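Local coordinates for acetyltransferase (Agrobacterium tumefaciens, PDB 2FSR), which probably transfers an acetyl group from acetyl-coenzyme A to an acceptor substrate, as a member of the GNAT family, at residues 48-52 against 64-69. Residues are numbered along the deposited sequence; the frame is centred on the assembly and turned at random.
Sequences YRDFM and YDLPST
R49 and M52, on helix 45-53, meet the capped start of helix 66-83; these two helices lie between strands 35-38 and 87-92, as in the GNAT fold, and a short connection links them. The cap is defined by D65, whose OD1 accepts from S68 N at 2.9 Å, nearly along the C-O axis. Just before it, the backbone of Y64 is gripped twice. Y64 N donates to M52 O (2.9 Å, 161°), an oxygen that S57 OG also reaches, while Y64 O accepts from R49 NH1 at 2.8 Å. That second bond is straight at the donor (164°) and lies in the guanidinium plane, yet NH1 stands above the carbonyl plane. A water accepts from R49 NH2 and makes a longer bond to Y64 O; with the in-plane Y64 O it probably helps set the turn of the guanidinium. The backbone N of L66 lies over one face, toward the rim. NH1 also gives a weak bond to T69 OG1 (3.0 Å, 127°); T69 OG1 in turn donates to D65 O, which T69 N reaches too. With CG2 of T69 anti to its backbone N, the methyl meets the Y48 ring obliquely, 3.6 Å from CE2, and OG1 falls within reach of NH1 and D65 O. M52, a selenomethionine, folds back at its last two torsions, carrying CE to 3.4 Å from Y64 CD2, and its SE makes an oblique Met-aromatic contact with that ring. Y64 OH bonds back to V60 O in the connection. F45 touches the first turn of helix 66-83 at L66 and T69, while Y48 meets its next turns at V72, F73 and D76.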
ATOM      1  N   TYR A  48      -0.150  -7.585  11.949  1.00  8.96           N
ATOM      2  CA  TYR A  48       0.799  -6.708  11.257  1.00  9.01           C
ATOM      3  C   TYR A  48       2.169  -6.771  11.915  1.00  8.31           C
ATOM      4  O   TYR A  48       3.189  -6.869  11.219  1.00  8.70           O
ATOM      5  CB  TYR A  48       0.246  -5.273  11.243  1.00  8.54           C
ATOM      6  CG  TYR A  48       1.092  -4.233  10.535  1.00  9.13           C
ATOM      7  CD1 TYR A  48       1.021  -4.074   9.147  1.00  9.81           C
ATOM      8  CD2 TYR A  48       1.945  -3.415  11.249  1.00  8.22           C
ATOM      9  CE1 TYR A  48       1.792  -3.112   8.512  1.00 11.04           C
ATOM     10  CE2 TYR A  48       2.722  -2.447  10.623  1.00  8.53           C
ATOM     11  CZ  TYR A  48       2.643  -2.310   9.254  1.00  9.41           C
ATOM     12  OH  TYR A  48       3.406  -1.340   8.633  1.00 11.45           O
ATOM     13  N   ARG A  49       2.196  -6.728  13.248  1.00  8.17           N
ATOM     14  CA  ARG A  49       3.444  -6.745  14.000  1.00  8.80           C
ATOM     15  C   ARG A  49       4.117  -8.112  13.837  1.00  9.33           C
ATOM     16  O   ARG A  49       5.332  -8.186  13.658  1.00  9.62           O
ATOM     17  CB  ARG A  49       3.168  -6.434  15.480  1.00  8.69           C
ATOM     18  CG  ARG A  49       4.346  -6.576  16.413  1.00  9.25           C
ATOM     19  CD  ARG A  49       5.551  -5.729  16.017  1.00 11.22           C
ATOM     20  NE  ARG A  49       6.706  -6.086  16.853  1.00 10.84           N
ATOM     21  CZ  ARG A  49       7.978  -6.062  16.461  1.00 11.87           C
ATOM     22  NH1 ARG A  49       8.308  -5.671  15.224  1.00 10.02           N
ATOM     23  NH2 ARG A  49       8.947  -6.439  17.298  1.00 12.68           N
ATOM     24  N   ASP A  50       3.331  -9.187  13.907  1.00 10.53           N
ATOM     25  CA  ASP A  50       3.855 -10.537  13.649  1.00 11.53           C
ATOM     26  C   ASP A  50       4.611 -10.562  12.315  1.00 11.58           C
ATOM     27  O   ASP A  50       5.758 -11.027  12.247  1.00 12.33           O
ATOM     28  CB  ASP A  50       2.729 -11.588  13.615  1.00 12.66           C
ATOM     29  CG  ASP A  50       2.152 -11.913  14.994  1.00 15.27           C
ATOM     30  OD1 ASP A  50       2.713 -11.493  16.032  1.00 18.91           O
ATOM     31  OD2 ASP A  50       1.112 -12.616  15.027  1.00 18.72           O
ATOM     32  N   PHE A  51       3.993 -10.002  11.281  1.00 10.80           N
ATOM     33  CA  PHE A  51       4.625  -9.963   9.964  1.00 10.39           C
ATOM     34  C   PHE A  51       5.910  -9.124  10.001  1.00 10.39           C
ATOM     35  O   PHE A  51       6.975  -9.558   9.543  1.00 10.20           O
ATOM     36  CB  PHE A  51       3.657  -9.386   8.917  1.00 11.40           C
ATOM     37  CG  PHE A  51       4.304  -9.110   7.577  1.00 11.77           C
ATOM     38  CD1 PHE A  51       4.467 -10.132   6.660  1.00 13.85           C
ATOM     39  CD2 PHE A  51       4.750  -7.840   7.247  1.00 11.87           C
ATOM     40  CE1 PHE A  51       5.078  -9.885   5.410  1.00 14.71           C
ATOM     41  CE2 PHE A  51       5.357  -7.586   6.002  1.00 14.13           C
ATOM     42  CZ  PHE A  51       5.515  -8.615   5.093  1.00 13.61           C
HETATM   43  N   MSE A  52       5.800  -7.908  10.538  1.00  9.23           N
HETATM   44  CA  MSE A  52       6.905  -6.955  10.508  1.00  9.85           C
HETATM   45  C   MSE A  52       8.108  -7.353  11.352  1.00  9.76           C
HETATM   46  O   MSE A  52       9.225  -6.909  11.083  1.00 10.81           O
HETATM   47  CB  MSE A  52       6.415  -5.547  10.887  1.00  9.91           C
HETATM   48  CG  MSE A  52       5.391  -5.000   9.913  1.00 11.02           C
HETATM   49 SE   MSE A  52       6.266  -4.337   8.288  0.75 14.00          SE
HETATM   50  CE  MSE A  52       6.623  -2.529   8.992  1.00 15.32           C
ATOM     51  N   TYR A  64      11.597  -5.365  11.497  1.00 13.18           N
ATOM     52  CA  TYR A  64      11.553  -4.100  12.206  1.00 12.59           C
ATOM     53  C   TYR A  64      11.387  -4.332  13.687  1.00 12.23           C
ATOM     54  O   TYR A  64      10.820  -5.339  14.086  1.00 12.64           O
ATOM     55  CB  TYR A  64      10.348  -3.304  11.715  1.00 13.32           C
ATOM     56  CG  TYR A  64      10.515  -2.825  10.293  1.00 14.09           C
ATOM     57  CD1 TYR A  64      11.301  -1.702  10.019  1.00 14.56           C
ATOM     58  CD2 TYR A  64       9.907  -3.489   9.237  1.00 13.69           C
ATOM     59  CE1 TYR A  64      11.466  -1.251   8.712  1.00 15.92           C
ATOM     60  CE2 TYR A  64      10.071  -3.050   7.914  1.00 14.04           C
ATOM     61  CZ  TYR A  64      10.845  -1.931   7.671  1.00 15.58           C
ATOM     62  OH  TYR A  64      11.017  -1.483   6.381  1.00 17.56           O
ATOM     63  N   ASP A  65      11.863  -3.382  14.485  1.00 12.13           N
ATOM     64  CA  ASP A  65      11.589  -3.444  15.904  1.00 11.70           C
ATOM     65  C   ASP A  65      10.178  -2.922  16.164  1.00 11.20           C
ATOM     66  O   ASP A  65       9.486  -2.459  15.238  1.00 10.66           O
ATOM     67  CB  ASP A  65      12.684  -2.740  16.721  1.00 12.51           C
ATOM     68  CG  ASP A  65      12.756  -1.241  16.477  1.00 13.60           C
ATOM     69  OD1 ASP A  65      11.812  -0.636  15.925  1.00 13.70           O
ATOM     70  OD2 ASP A  65      13.769  -0.636  16.886  1.00 18.11           O
ATOM     71  N   LEU A  66       9.746  -2.952  17.421  1.00 10.14           N
ATOM     72  CA  LEU A  66       8.371  -2.556  17.742  1.00  9.94           C
ATOM     73  C   LEU A  66       8.091  -1.058  17.505  1.00  9.32           C
ATOM     74  O   LEU A  66       7.074  -0.724  16.893  1.00  9.68           O
ATOM     75  CB  LEU A  66       8.001  -2.997  19.168  1.00 10.20           C
ATOM     76  CG  LEU A  66       6.616  -2.607  19.679  1.00 10.39           C
ATOM     77  CD1 LEU A  66       5.476  -3.150  18.836  1.00 11.64           C
ATOM     78  CD2 LEU A  66       6.468  -3.062  21.112  1.00 10.51           C
ATOM     79  N   PRO A  67       8.958  -0.154  18.010  1.00  9.25           N
ATOM     80  CA  PRO A  67       8.696   1.264  17.736  1.00  9.93           C
ATOM     81  C   PRO A  67       8.599   1.588  16.248  1.00  9.27           C
ATOM     82  O   PRO A  67       7.714   2.356  15.848  1.00 10.01           O
ATOM     83  CB  PRO A  67       9.877   1.989  18.402  1.00  9.94           C
ATOM     84  CG  PRO A  67      10.355   1.024  19.444  1.00 11.30           C
ATOM     85  CD  PRO A  67      10.122  -0.339  18.906  1.00  9.62           C
ATOM     86  N   SER A  68       9.479   1.006  15.432  0.60  9.58           N
ATOM     87  CA  SER A  68       9.429   1.258  13.985  0.60  9.31           C
ATOM     88  C   SER A  68       8.142   0.689  13.390  0.60  9.53           C
ATOM     89  O   SER A  68       7.505   1.334  12.552  0.60  9.83           O
ATOM     90  CB  SER A  68      10.661   0.688  13.267  0.60  9.73           C
ATOM     91  OG  SER A  68      11.857   1.296  13.734  0.60  9.59           O
ATOM     92  N   THR A  69       7.741  -0.503  13.837  1.00  9.01           N
ATOM     93  CA  THR A  69       6.506  -1.113  13.328  1.00  8.51           C
ATOM     94  C   THR A  69       5.292  -0.238  13.636  1.00  7.56           C
ATOM     95  O   THR A  69       4.418   0.008  12.780  1.00  7.67           O
ATOM     96  CB  THR A  69       6.278  -2.508  13.915  1.00  8.58           C
ATOM     97  OG1 THR A  69       7.381  -3.352  13.568  1.00  9.56           O
ATOM     98  CG2 THR A  69       4.988  -3.111  13.346  1.00  9.30           C
TER
HETATM   99  O   HOH W   1      11.662  -7.145  16.668  1.00 24.03           O